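Local atomic coordinates of putative exported protein (Bordetella pertussis, PDB entry 2DVZ), a protein that binds glutamate between its domains as a periplasmic solute receptor, probably delivering it to a tripartite tricarboxylate-type transporter. Residues R38-T41 / Q42-Q46; K258-D261 / A262-A266; S284-T287 / P288-A292; L267-P270 / K271-K274; M201-Q205 / A206-R210. All coordinates share one frame; numbering follows the deposited sequence.

Contact 1 of 5, residues R38-T41 / Q42-Q46; sequences RLVT and QRMSQ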
# COMPACT_ATOMS: atom_id res chain seq x y z
N ARG A 38 1.26 -11.65 -4.86
CA ARG A 38 1.28 -12.79 -5.80
C ARG A 38 2.65 -12.95 -6.44
O ARG A 38 3.14 -14.07 -6.58
CB ARG A 38 0.16 -12.68 -6.84
CG ARG A 38 -1.21 -12.56 -6.22
CD ARG A 38 -2.37 -12.72 -7.21
NE ARG A 38 -3.64 -12.76 -6.46
CZ ARG A 38 -4.36 -13.88 -6.25
NH1 ARG A 38 -3.92 -15.05 -6.74
NH2 ARG A 38 -5.50 -13.81 -5.53
N LEU A 39 3.28 -11.83 -6.78
CA LEU A 39 4.61 -11.88 -7.38
C LEU A 39 5.61 -12.54 -6.45
O LEU A 39 6.31 -13.47 -6.87
CB LEU A 39 5.11 -10.47 -7.78
CG LEU A 39 6.56 -10.31 -8.26
CD1 LEU A 39 6.68 -10.86 -9.62
CD2 LEU A 39 7.01 -8.82 -8.23
N VAL A 40 5.70 -12.04 -5.22
CA VAL A 40 6.70 -12.54 -4.27
C VAL A 40 6.42 -13.94 -3.70
O VAL A 40 7.34 -14.77 -3.69
CB VAL A 40 7.04 -11.53 -3.16
CG1 VAL A 40 8.14 -12.10 -2.28
CG2 VAL A 40 7.43 -10.13 -3.78
N THR A 41 5.19 -14.23 -3.29
CA THR A 41 4.84 -15.57 -2.76
C THR A 41 4.91 -16.68 -3.83
O THR A 41 5.28 -17.82 -3.53
CB THR A 41 3.44 -15.60 -2.02
OG1 THR A 41 2.35 -15.30 -2.91
CG2 THR A 41 3.41 -14.63 -0.82
N GLN A 42 4.56 -16.36 -5.08
CA GLN A 42 4.77 -17.30 -6.20
C GLN A 42 6.18 -17.84 -6.28
O GLN A 42 6.38 -19.04 -6.50
CB GLN A 42 4.47 -16.63 -7.55
CG GLN A 42 2.99 -16.64 -7.89
CD GLN A 42 2.48 -18.05 -8.01
OE1 GLN A 42 1.94 -18.63 -7.04
NE2 GLN A 42 2.69 -18.64 -9.20
N ARG A 43 7.16 -16.94 -6.17
CA ARG A 43 8.56 -17.28 -6.25
C ARG A 43 9.07 -17.88 -4.93
O ARG A 43 9.89 -18.78 -4.95
CB ARG A 43 9.37 -16.06 -6.71
CG ARG A 43 10.86 -16.28 -6.91
CD ARG A 43 11.17 -17.32 -7.99
NE ARG A 43 12.60 -17.67 -8.05
CZ ARG A 43 13.24 -18.47 -7.20
NH1 ARG A 43 12.58 -19.04 -6.19
NH2 ARG A 43 14.53 -18.69 -7.36
N MSE A 44 8.62 -17.36 -3.79
CA MSE A 44 8.90 -17.96 -2.48
C MSE A 44 8.44 -19.42 -2.47
O MSE A 44 9.12 -20.28 -1.94
CB MSE A 44 8.19 -17.22 -1.35
CG MSE A 44 8.87 -15.98 -0.91
SE MSE A 44 7.88 -15.09 0.51
CE MSE A 44 8.14 -16.32 2.02
N SER A 45 7.30 -19.68 -3.09
CA SER A 45 6.69 -20.98 -3.04
C SER A 45 7.58 -22.05 -3.69
O SER A 45 7.80 -23.15 -3.13
CB SER A 45 5.34 -20.88 -3.71
OG SER A 45 4.78 -22.15 -3.83
N GLN A 46 8.13 -21.68 -4.86
CA GLN A 46 9.13 -22.47 -5.59
C GLN A 46 10.31 -22.83 -4.66
O GLN A 46 10.77 -23.97 -4.65
CB GLN A 46 9.60 -21.68 -6.82
CG GLN A 46 10.82 -22.30 -7.54
CD GLN A 46 11.40 -21.43 -8.67
OE1 GLN A 46 12.62 -21.45 -8.91
NE2 GLN A 46 10.55 -20.67 -9.36
O HOH W 1 1.49 -17.65 -4.45

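Contact 2 of 5, residues K258-D261 / A262-A266; sequences KLRD and AAVVA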
# COMPACT_ATOMS: atom_id res chain seq x y z
N LYS A 258 12.74 -19.41 8.27
CA LYS A 258 12.56 -20.16 7.05
C LYS A 258 11.90 -19.32 5.97
O LYS A 258 12.37 -19.28 4.86
CB LYS A 258 11.80 -21.48 7.29
CG LYS A 258 12.73 -22.63 7.65
CD LYS A 258 11.93 -23.86 8.08
CE LYS A 258 12.83 -25.03 8.41
NZ LYS A 258 12.23 -25.93 9.44
N LEU A 259 10.80 -18.65 6.34
CA LEU A 259 10.05 -17.77 5.45
C LEU A 259 10.87 -16.59 4.96
O LEU A 259 10.79 -16.22 3.80
CB LEU A 259 8.80 -17.23 6.18
CG LEU A 259 7.69 -18.23 6.50
CD1 LEU A 259 6.71 -17.62 7.47
CD2 LEU A 259 7.00 -18.68 5.20
N ARG A 260 11.63 -15.98 5.86
CA ARG A 260 12.43 -14.83 5.52
C ARG A 260 13.51 -15.22 4.53
O ARG A 260 13.76 -14.49 3.55
CB ARG A 260 13.09 -14.21 6.76
CG ARG A 260 13.54 -12.79 6.46
CD ARG A 260 14.84 -12.50 7.08
NE ARG A 260 15.49 -11.40 6.37
CZ ARG A 260 16.79 -11.16 6.38
NH1 ARG A 260 17.59 -11.95 7.06
NH2 ARG A 260 17.28 -10.14 5.71
N ASP A 261 14.13 -16.37 4.76
CA ASP A 261 15.11 -16.88 3.82
C ASP A 261 14.56 -17.07 2.41
O ASP A 261 15.24 -16.74 1.41
CB ASP A 261 15.67 -18.19 4.34
CG ASP A 261 16.69 -17.99 5.37
OD1 ASP A 261 17.19 -16.84 5.50
OD2 ASP A 261 17.01 -18.95 6.07
N ALA A 262 13.36 -17.63 2.33
CA ALA A 262 12.70 -17.82 1.05
C ALA A 262 12.34 -16.48 0.40
O ALA A 262 12.33 -16.40 -0.84
CB ALA A 262 11.48 -18.69 1.18
N ALA A 263 11.98 -15.48 1.21
CA ALA A 263 11.70 -14.11 0.74
C ALA A 263 12.97 -13.51 0.14
O ALA A 263 12.93 -12.95 -0.98
CB ALA A 263 11.17 -13.20 1.89
N VAL A 264 14.08 -13.66 0.86
CA VAL A 264 15.38 -13.16 0.42
C VAL A 264 15.78 -13.83 -0.91
O VAL A 264 16.23 -13.15 -1.84
CB VAL A 264 16.49 -13.28 1.53
CG1 VAL A 264 17.93 -13.18 0.94
CG2 VAL A 264 16.29 -12.24 2.61
N VAL A 265 15.57 -15.13 -1.04
CA VAL A 265 15.86 -15.78 -2.31
C VAL A 265 15.00 -15.21 -3.43
O VAL A 265 15.51 -14.89 -4.52
CB VAL A 265 15.72 -17.35 -2.26
CG1 VAL A 265 15.65 -17.93 -3.67
CG2 VAL A 265 16.86 -17.98 -1.46
N ALA A 266 13.69 -15.11 -3.16
CA ALA A 266 12.71 -14.63 -4.14
C ALA A 266 13.00 -13.22 -4.66
O ALA A 266 12.87 -12.95 -5.87
CB ALA A 266 11.31 -14.69 -3.54

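Contact 3 of 5, residues S284-T287 / P288-A292; sequences SGNT and PEEFA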
# COMPACT_ATOMS: atom_id res chain seq x y z
N SER A 284 13.18 -4.92 -0.51
CA SER A 284 13.79 -4.74 0.81
C SER A 284 14.42 -6.09 1.30
O SER A 284 15.63 -6.29 1.17
CB SER A 284 12.75 -4.18 1.78
OG SER A 284 13.32 -3.87 3.03
N GLY A 285 13.60 -7.02 1.80
CA GLY A 285 14.11 -8.29 2.30
C GLY A 285 14.98 -8.05 3.52
O GLY A 285 15.99 -8.73 3.71
N ASN A 286 14.57 -7.08 4.34
CA ASN A 286 15.23 -6.73 5.59
C ASN A 286 14.85 -7.74 6.70
O ASN A 286 14.11 -8.69 6.46
CB ASN A 286 14.89 -5.29 5.99
CG ASN A 286 13.39 -5.09 6.28
OD1 ASN A 286 12.61 -6.02 6.16
ND2 ASN A 286 13.00 -3.87 6.70
N THR A 287 15.35 -7.53 7.91
CA THR A 287 15.16 -8.49 8.98
C THR A 287 13.82 -8.24 9.64
O THR A 287 13.27 -7.13 9.50
CB THR A 287 16.27 -8.42 10.03
OG1 THR A 287 16.25 -7.12 10.65
CG2 THR A 287 17.62 -8.65 9.40
N PRO A 288 13.28 -9.26 10.38
CA PRO A 288 12.08 -9.06 11.19
C PRO A 288 12.13 -7.76 12.01
O PRO A 288 11.17 -7.02 12.00
CB PRO A 288 12.05 -10.30 12.09
CG PRO A 288 12.70 -11.34 11.26
CD PRO A 288 13.76 -10.66 10.46
N GLU A 289 13.26 -7.51 12.69
CA GLU A 289 13.43 -6.34 13.54
C GLU A 289 13.46 -5.02 12.76
O GLU A 289 12.98 -3.97 13.25
CB GLU A 289 14.73 -6.43 14.38
CG GLU A 289 14.85 -7.65 15.25
CD GLU A 289 15.48 -8.83 14.52
OE1 GLU A 289 15.42 -8.90 13.27
OE2 GLU A 289 16.05 -9.70 15.21
N GLU A 290 14.07 -5.06 11.59
CA GLU A 290 14.14 -3.86 10.76
C GLU A 290 12.74 -3.50 10.29
O GLU A 290 12.35 -2.31 10.32
CB GLU A 290 15.14 -4.06 9.61
CG GLU A 290 16.63 -3.94 10.06
CD GLU A 290 17.60 -4.49 9.01
OE1 GLU A 290 18.80 -4.14 9.03
OE2 GLU A 290 17.17 -5.28 8.13
N PHE A 291 11.97 -4.52 9.90
CA PHE A 291 10.57 -4.34 9.52
C PHE A 291 9.71 -3.82 10.69
O PHE A 291 8.94 -2.86 10.53
CB PHE A 291 10.00 -5.63 8.92
CG PHE A 291 8.66 -5.47 8.22
CD1 PHE A 291 8.31 -4.25 7.57
CD2 PHE A 291 7.76 -6.55 8.17
CE1 PHE A 291 7.09 -4.10 6.92
CE2 PHE A 291 6.53 -6.42 7.51
CZ PHE A 291 6.19 -5.17 6.88
N ALA A 292 9.89 -4.40 11.88
CA ALA A 292 9.14 -3.96 13.08
C ALA A 292 9.39 -2.48 13.36
O ALA A 292 8.50 -1.75 13.82
CB ALA A 292 9.50 -4.82 14.32

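Contact 4 of 5, residues L267-P270 / K271-K274; sequences LKDP and KVIK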
# COMPACT_ATOMS: atom_id res chain seq x y z
N LEU A 267 13.39 -12.34 -3.73
CA LEU A 267 13.76 -10.94 -4.02
C LEU A 267 15.11 -10.73 -4.72
O LEU A 267 15.39 -9.61 -5.18
CB LEU A 267 13.66 -10.06 -2.76
CG LEU A 267 12.26 -9.99 -2.12
CD1 LEU A 267 12.32 -9.50 -0.67
CD2 LEU A 267 11.24 -9.19 -2.98
N LYS A 268 15.92 -11.79 -4.81
CA LYS A 268 17.10 -11.82 -5.67
C LYS A 268 16.77 -12.37 -7.05
O LYS A 268 17.63 -12.39 -7.93
CB LYS A 268 18.24 -12.69 -5.07
CG LYS A 268 18.40 -12.66 -3.56
CD LYS A 268 19.29 -11.58 -3.06
CE LYS A 268 20.60 -12.20 -2.54
NZ LYS A 268 20.62 -12.26 -1.05
N ASP A 269 15.56 -12.85 -7.27
CA ASP A 269 15.24 -13.39 -8.58
C ASP A 269 15.10 -12.25 -9.59
O ASP A 269 14.35 -11.29 -9.34
CB ASP A 269 14.01 -14.30 -8.54
CG ASP A 269 13.64 -14.81 -9.92
OD1 ASP A 269 13.42 -14.00 -10.81
OD2 ASP A 269 13.58 -16.03 -10.13
N PRO A 270 15.83 -12.35 -10.74
CA PRO A 270 15.95 -11.19 -11.64
C PRO A 270 14.61 -10.77 -12.23
O PRO A 270 14.42 -9.59 -12.50
CB PRO A 270 16.92 -11.68 -12.74
CG PRO A 270 17.66 -12.88 -12.11
CD PRO A 270 16.61 -13.51 -11.24
N LYS A 271 13.70 -11.72 -12.42
CA LYS A 271 12.35 -11.44 -12.89
C LYS A 271 11.50 -10.70 -11.84
O LYS A 271 10.65 -9.86 -12.20
CB LYS A 271 11.67 -12.74 -13.36
CG LYS A 271 12.57 -13.54 -14.34
CD LYS A 271 11.81 -14.07 -15.55
CE LYS A 271 11.48 -15.55 -15.36
NZ LYS A 271 10.20 -15.87 -16.06
N VAL A 272 11.75 -10.99 -10.56
CA VAL A 272 11.04 -10.31 -9.46
C VAL A 272 11.60 -8.90 -9.28
O VAL A 272 10.83 -7.97 -9.16
CB VAL A 272 11.08 -11.11 -8.11
CG1 VAL A 272 10.58 -10.26 -6.95
CG2 VAL A 272 10.26 -12.41 -8.22
N ILE A 273 12.93 -8.77 -9.30
CA ILE A 273 13.59 -7.47 -9.34
C ILE A 273 13.02 -6.57 -10.46
O ILE A 273 12.62 -5.44 -10.18
CB ILE A 273 15.11 -7.61 -9.45
CG1 ILE A 273 15.70 -8.07 -8.11
CG2 ILE A 273 15.79 -6.29 -9.88
CD1 ILE A 273 17.16 -8.49 -8.24
N LYS A 274 12.95 -7.08 -11.69
CA LYS A 274 12.39 -6.33 -12.84
C LYS A 274 10.92 -5.90 -12.63
O LYS A 274 10.56 -4.73 -12.78
CB LYS A 274 12.50 -7.18 -14.13
CG LYS A 274 12.05 -6.45 -15.37
CD LYS A 274 12.45 -7.15 -16.64
CE LYS A 274 11.63 -6.68 -17.85
NZ LYS A 274 11.58 -5.18 -18.02

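Contact 5 of 5, residues M201-Q205 / A206-R210; sequences MPQIQ and AGKLR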
# COMPACT_ATOMS: atom_id res chain seq x y z
N MSE A 201 0.11 1.75 -12.27
CA MSE A 201 1.19 1.70 -13.28
C MSE A 201 0.82 1.25 -14.69
O MSE A 201 1.19 1.95 -15.63
CB MSE A 201 2.46 0.97 -12.79
CG MSE A 201 3.64 1.06 -13.79
SE MSE A 201 4.31 2.96 -14.00
CE MSE A 201 5.63 3.00 -12.55
N PRO A 202 0.12 0.09 -14.86
CA PRO A 202 -0.32 -0.33 -16.22
C PRO A 202 -1.19 0.68 -16.96
O PRO A 202 -1.03 0.84 -18.19
CB PRO A 202 -1.12 -1.62 -15.97
CG PRO A 202 -0.55 -2.16 -14.67
CD PRO A 202 -0.27 -0.92 -13.85
N GLN A 203 -2.09 1.34 -16.24
CA GLN A 203 -2.99 2.33 -16.83
C GLN A 203 -2.27 3.61 -17.19
O GLN A 203 -2.67 4.32 -18.11
CB GLN A 203 -4.15 2.68 -15.91
CG GLN A 203 -4.91 1.49 -15.33
CD GLN A 203 -5.42 0.52 -16.37
OE1 GLN A 203 -5.82 0.90 -17.49
NE2 GLN A 203 -5.43 -0.78 -15.99
N ILE A 204 -1.25 3.94 -16.43
CA ILE A 204 -0.50 5.14 -16.67
C ILE A 204 0.32 4.93 -17.93
O ILE A 204 0.37 5.81 -18.82
CB ILE A 204 0.36 5.51 -15.44
CG1 ILE A 204 -0.55 6.02 -14.30
CG2 ILE A 204 1.43 6.53 -15.77
CD1 ILE A 204 0.11 5.88 -12.91
N GLN A 205 0.96 3.75 -18.01
CA GLN A 205 1.75 3.38 -19.16
C GLN A 205 0.94 3.43 -20.43
O GLN A 205 1.44 3.92 -21.46
CB GLN A 205 2.39 2.00 -18.97
CG GLN A 205 3.46 1.96 -17.91
CD GLN A 205 4.76 2.67 -18.30
OE1 GLN A 205 4.89 3.15 -19.41
NE2 GLN A 205 5.72 2.73 -17.38
N ALA A 206 -0.31 2.93 -20.36
CA ALA A 206 -1.22 2.85 -21.50
C ALA A 206 -1.89 4.17 -21.81
O ALA A 206 -2.63 4.24 -22.80
CB ALA A 206 -2.30 1.77 -21.28
N GLY A 207 -1.68 5.18 -20.96
CA GLY A 207 -2.23 6.50 -21.17
C GLY A 207 -3.67 6.63 -20.70
O GLY A 207 -4.34 7.62 -21.05
N LYS A 208 -4.15 5.64 -19.92
CA LYS A 208 -5.55 5.66 -19.41
C LYS A 208 -5.70 6.46 -18.11
O LYS A 208 -6.82 6.83 -17.74
CB LYS A 208 -6.14 4.26 -19.17
CG LYS A 208 -6.18 3.24 -20.34
CD LYS A 208 -6.48 3.86 -21.69
CE LYS A 208 -7.28 2.91 -22.63
NZ LYS A 208 -6.99 1.43 -22.48
N LEU A 209 -4.58 6.66 -17.40
CA LEU A 209 -4.47 7.66 -16.34
C LEU A 209 -3.24 8.50 -16.61
O LEU A 209 -2.31 8.01 -17.26
CB LEU A 209 -4.33 7.03 -14.93
CG LEU A 209 -5.55 6.28 -14.33
CD1 LEU A 209 -5.14 5.51 -13.07
CD2 LEU A 209 -6.75 7.19 -14.08
N ARG A 210 -3.25 9.74 -16.09
CA ARG A 210 -2.07 10.62 -16.08
C ARG A 210 -1.64 10.87 -14.65
O ARG A 210 -2.41 11.38 -13.83
CB ARG A 210 -2.37 11.96 -16.83
CG ARG A 210 -1.45 13.15 -16.51
CD ARG A 210 -1.42 14.30 -17.66
NE ARG A 210 -2.73 14.98 -17.72
CZ ARG A 210 -3.71 14.74 -18.60
NH1 ARG A 210 -3.56 13.88 -19.59
NH2 ARG A 210 -4.86 15.41 -18.46
O HOH W 2 -0.10 8.42 -18.72

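Contact 1 of 5, residues R38-T41 / Q42-Q46
Val-40 swings CG1 to the far side from its amide nitrogen (chi1 -177°), and the selenomethionine Met-44 sets CG opposite its own carbonyl carbon (chi1 -80°), so the two side chains meet one helical turn apart. CG1 of Val-40 lies 4.1 Å from SE of Met-44. The selenium chain runs out straight from CB and bends at its last torsion; the two side chains pass at a slant, and the methyl end lies against helix 253-267, where Met-44 CE meets Leu-259 O. In the backbone, Met-44 N donates to Val-40 O over 2.9 Å, in the carbonyl plane, and Ser-45 N donates to Thr-41 O over 2.8 Å. Both are i to i+4 bonds of helix 32-48, the crossover helix of the beta-alpha-beta unit formed with strands 21-25 and 52-56. On another flank a water ties Thr-41 to Gln-42: it donates to Thr-41 OG1 at 2.9 Å and to Gln-42 OE1 at 2.8 Å. The bend of the glutamine chain at chi2 (-62°) turns OE1 back to the water. Thr-41 OG1 is also bonded to Ala-37 O in the preceding turn, which, with the water, probably helps hold chi1 of Thr-41. Thr-41 and Met-44 rest on Met-52 of strand 52-56, while Val-40 and Met-44 reach Phe-112 of strand 106-121. Arg-43 packs on helices 253-267 and 270-279, and Ser-45 OG bonds Gln-50 O beyond the helix end.

Contact 2 of 5, residues K258-D261 / A262-A266
One face of the Arg-260 guanidinium is covered by Val-264 CG2, which sits 3.6 Å above the plane and is shifted toward the rim of the group. Its N-H groups turn to the loop before helix 288-307: NH2 is hydrogen-bonded to Gly-285 O and NE weakly to Asn-286 O. The pair is an i to i+4 contact along helix 253-267, with the methyl standing a turn beyond the arginine. CG2 is 3.9 Å from NE of Arg-260 and equally far from its NH2, so the charged plane is packed by a methyl while its N-H groups serve backbone carbonyls. The arginine reaches this place with CG anti to its backbone N (chi1 -162°) and a further bend at chi2. Small residues occupy other flanks of the same turn: Ala-262 lies against Glu-47 and Leu-48 of helix 32-48, and Ala-263 against Thr-110 of strand 106-121. Lys-258 turns away to a salt bridge with Asp-254. In the backbone of the Arg-260 and Val-264 pair, Val-264 N donates to Arg-260 O over 2.8 Å at an N-H...O angle of 161°, and the same carbonyl oxygen lies 3.5 Å from Val-264 CG2.

Contact 3 of 5, residues S284-T287 / P288-A292
Thr-287 and Glu-290 cross aslant at the start of helix 288-307, each side chain serving the other's backbone N-H. Thr-287 OG1, held between its own N and carbonyl carbon (chi1 63°), accepts from Glu-290 N over 3.1 Å. In return the extended Glu-290 chain reaches back, and its OE2 takes the N-H of Thr-287 at 2.9 Å, on the anti side of the carboxylate and 25° out of its plane. This reciprocal pair is a capping box with Thr-287 as N-cap; a carboxylate at this end may also interact favourably with the helix dipole. The first main-chain turn closes when Phe-291 N donates to Thr-287 O over 2.9 Å. Asn-286 runs past Glu-290 in the opposite direction, its amide plane turned 36° from the carboxylate and its CB 3.1 Å from OE2. The Asn-286 side chain crosses that of Phe-291 at about a right angle, with OD1 3.8 Å from Phe-291 CB. The Asn-286 amide is bonded elsewhere, ND2 to Glu-294 OE1, farther along helix 288-307, and OD1 to Asn-111 N. The cap lies between strand 106-121 and helix 253-267: Phe-291 packs on Pro-108 and meets the ring of Trp-242 edge to face, while Pro-288 touches Val-256 and Arg-260.

Contact 4 of 5, residues L267-P270 / K271-K274
Asp-269 OD1 takes the N-H of Lys-271 over 2.8 Å, the donor lying nearly in line with the CG-OD1 bond, and accepts a second, weak bond from Val-272 N at 3.5 Å. Asp-269 is therefore the N-cap of helix 270-279, with Pro-270 as the first helical residue. Its main chain adds to the grip: Asp-269 O receives Ile-273 N over 2.9 Å in a nearly straight bond (172°) and Val-272 N in a weak one. The carboxylate comes over the end of the helix because CG is anti to the backbone N (chi1 177°). Alongside it, pointing the same way, runs the start of the Lys-271 chain, with CB 3.3 Å from OD1; the ammonium itself stays well apart. An apolar pair makes the next layer: Leu-267 CD2 meets Val-272 CG1 at 4.2 Å, the two side chains passing at a slant. Separately, Ile-273 CG1 comes within 3.3 Å of Leu-267 O. Farther out, Asp-269 OD2 is salt-bridged to Arg-43, a second-shell partner that probably steadies the capping carboxylate and partly offsets its charge. Lys-274 bridges to Asp-278 within its own helix. The short connection between helices 253-267 and 270-279 is seated against helix 32-48, where Leu-267 touches Val-40, and Val-272 packs on Leu-39 and Arg-43.

Contact 5 of 5, residues M201-Q205 / A206-R210
Gln-203 O accepts two backbone N-H groups of the loop after helix 197-205: Lys-208 N at 2.7 Å, nearly along the C=O axis, and Leu-209 N at 3.1 Å, from well above the carbonyl plane. Gly-207 N likewise comes from above the plane of the Ile-204 carbonyl, 3.0 Å from its oxygen, while Ala-206 N keeps the ordinary helical bond to Pro-202 O. A water donates to both Ile-204 O and Leu-209 O at 2.7 Å each, bridging the helix end to the outgoing chain. There is one C-H...O contact: Ile-204 CA lies 3.4 Å from Leu-209 O in an almost straight line (170° at the hydrogen). Among apolar contacts, Ile-204 CG1 meets Leu-209 CB at 4.0 Å as the two side chains cross at a slant, and Leu-209 CD1 also reaches CB of Gln-203. The Gln-203 chain bends at chi2 (-55°), setting OE1 beside the aliphatic start of Lys-208. Leu-209 and Gln-203 pack on helix 178-187, through Ala-185 and through Val-182 and Val-186. Positive phi at Gly-207, with the bonds Lys-208 N to Gln-203 O (6→1) and Gly-207 N to Ile-204 O (5→2), makes this a Schellman motif, ending the helix before strand 210-215.

Overall arrangement
Contacts 1, 2 and 4 cluster where helices 32-48, 253-267 and 270-279 pack together, and each is partly buried. Met-44 of contact 1 lies against the backbone of contact 2, while a salt bridge joins contacts 1 and 4. Contact 3, at the surface, is tied to contact 2 through Arg-260 and touches contact 4. Contact 5, also at the surface, stands apart, its centre about 32 Å from that of contact 3 across the chain's centre. Contacts 1 and 2 add to regular helix bonds a valine-selenomethionine contact with a water bridge, and a methyl over a guanidinium, respectively; contacts 3 and 4 start helices with side-chain caps, and contact 5 ends one through backbone carbonyls and glycine.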